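Regulatory Subunit of Protein Kinase A (cAMP-dependent) from Euglena gracilis (Euglena gracilis, PDB 6RSX) binds two molecules of cyclic AMP in tandem cyclic nucleotide-binding domains and probably holds the catalytic subunit of protein kinase A in check until they bind. Local coordinates at residues A33-C38 against E54-S59. Numbering follows the deposited sequence.
Sequences ARIEKC and EVVYSS
Ile-35 meets the side of the Tyr-57 ring with its CG2 methyl, which lies at the ring edge and in the ring plane, 3.8 Å from Tyr-57 CD1. A chi1 of -68° puts CG1 beside the backbone N and CG2 anti to it, facing the ring; the same methyl reaches Val-56 more loosely, 4.4 Å from Val-56 CG1. The other branch of Ile-35 ends near backbone, its CD1 3.9 Å from Tyr-57 O. Trp-137, on strand 134-140 of the first beta-roll, also packs on Ile-35, which is buried. Helices 29-39 and 50-59, linked through the short helix 43-46, are consistent with the N-terminal helical (N3A-like) element of the first cyclic nucleotide-binding domain, set on its beta-roll well away from either cAMP; their axes pass 9.8 Å apart at 112°, and the contact joins them mainly through side chains, without a hydrogen bond across it. The next residue, Glu-36, lies across the phenol end of Tyr-57 at about a right angle. Its CG, not its carboxylate, makes the close approach, 3.0 Å from Tyr-57 OH, a tight van der Waals contact, and it also sits 3.3 Å from Tyr-57 CZ. The chain runs extended beyond CG, and OE2 lies off the side of the phenol C-O bond, 3.6 Å from Tyr-57 OH and not hydrogen-bonded to it, with the carboxylate plane turned 53° from the ring; a weak, long ion pair links OE2 to Lys-32. Lys-32 and Leu-27 also touch Tyr-57. Losing the ring to an alanine at this position would probably leave Ile-35 CG2 and Glu-36 CG without the aromatic surface they lie against and open a gap between the helices.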
# COMPACT_ATOMS: atom_id res chain seq x y z
N ALA A 33 19.39 2.99 -12.89
CA ALA A 33 19.38 1.69 -12.21
C ALA A 33 19.30 1.89 -10.70
O ALA A 33 18.54 1.21 -10.01
CB ALA A 33 20.62 0.88 -12.58
N ARG A 34 20.07 2.84 -10.19
CA ARG A 34 20.07 3.15 -8.77
C ARG A 34 18.70 3.63 -8.29
O ARG A 34 18.21 3.19 -7.24
CB ARG A 34 21.14 4.20 -8.51
CG ARG A 34 21.28 4.53 -7.09
CD ARG A 34 22.50 5.41 -6.82
NE ARG A 34 22.38 6.02 -5.49
CZ ARG A 34 23.01 7.12 -5.12
NH1 ARG A 34 23.80 7.77 -5.98
NH2 ARG A 34 22.80 7.62 -3.90
N ILE A 35 18.07 4.55 -9.03
CA ILE A 35 16.73 4.98 -8.64
C ILE A 35 15.75 3.82 -8.69
O ILE A 35 14.95 3.62 -7.76
CB ILE A 35 16.29 6.16 -9.54
CG1 ILE A 35 17.15 7.36 -9.21
CG2 ILE A 35 14.82 6.45 -9.33
CD1 ILE A 35 17.05 8.48 -10.27
N GLU A 36 15.82 3.00 -9.76
CA GLU A 36 14.94 1.85 -9.87
C GLU A 36 15.06 0.94 -8.66
O GLU A 36 14.05 0.43 -8.15
CB GLU A 36 15.24 1.06 -11.14
CG GLU A 36 14.91 1.78 -12.42
CD GLU A 36 15.28 0.96 -13.65
OE1 GLU A 36 15.70 -0.21 -13.49
OE2 GLU A 36 15.15 1.49 -14.77
N LYS A 37 16.29 0.72 -8.17
CA LYS A 37 16.48 -0.17 -7.01
C LYS A 37 15.75 0.38 -5.80
O LYS A 37 15.10 -0.36 -5.04
CB LYS A 37 17.97 -0.30 -6.70
CG LYS A 37 18.66 -1.52 -7.29
CD LYS A 37 20.16 -1.26 -7.48
CE LYS A 37 20.85 -0.94 -6.16
NZ LYS A 37 20.94 -2.08 -5.19
N CYS A 38 15.86 1.69 -5.60
CA CYS A 38 15.20 2.36 -4.50
C CYS A 38 13.68 2.31 -4.65
O CYS A 38 12.96 2.02 -3.69
CB CYS A 38 15.75 3.79 -4.41
SG CYS A 38 14.99 4.84 -3.20
N GLU A 54 10.42 7.87 -17.30
CA GLU A 54 11.54 8.61 -17.87
C GLU A 54 11.71 9.96 -17.19
O GLU A 54 12.84 10.43 -17.00
CB GLU A 54 11.32 8.79 -19.38
CG GLU A 54 12.56 8.54 -20.25
CD GLU A 54 13.50 9.72 -20.33
OE1 GLU A 54 13.13 10.83 -19.86
OE2 GLU A 54 14.61 9.55 -20.87
N VAL A 55 10.60 10.61 -16.84
CA VAL A 55 10.70 11.88 -16.13
C VAL A 55 11.30 11.67 -14.75
O VAL A 55 12.17 12.42 -14.30
CB VAL A 55 9.33 12.57 -16.05
CG1 VAL A 55 9.42 13.80 -15.18
CG2 VAL A 55 8.83 12.92 -17.44
N VAL A 56 10.83 10.64 -14.04
CA VAL A 56 11.37 10.34 -12.72
C VAL A 56 12.87 10.10 -12.81
O VAL A 56 13.66 10.68 -12.07
CB VAL A 56 10.64 9.14 -12.10
CG1 VAL A 56 11.32 8.73 -10.79
CG2 VAL A 56 9.19 9.47 -11.87
N TYR A 57 13.31 9.24 -13.76
CA TYR A 57 14.71 8.86 -13.79
C TYR A 57 15.62 10.01 -14.17
O TYR A 57 16.82 9.96 -13.86
CB TYR A 57 14.96 7.71 -14.74
CG TYR A 57 14.24 6.45 -14.35
CD1 TYR A 57 14.22 6.03 -13.02
CD2 TYR A 57 13.58 5.69 -15.30
CE1 TYR A 57 13.55 4.84 -12.66
CE2 TYR A 57 12.91 4.50 -14.94
CZ TYR A 57 12.90 4.09 -13.63
OH TYR A 57 12.24 2.92 -13.30
N SER A 58 15.11 11.02 -14.88
CA SER A 58 15.93 12.16 -15.22
C SER A 58 15.82 13.31 -14.21
O SER A 58 16.72 14.15 -14.16
CB SER A 58 15.58 12.67 -16.63
OG SER A 58 14.29 13.26 -16.69
N SER A 59 14.75 13.34 -13.41
CA SER A 59 14.46 14.46 -12.51
C SER A 59 14.81 14.21 -11.05
O SER A 59 15.13 15.17 -10.34
CB SER A 59 12.96 14.82 -12.58
OG SER A 59 12.58 15.24 -13.89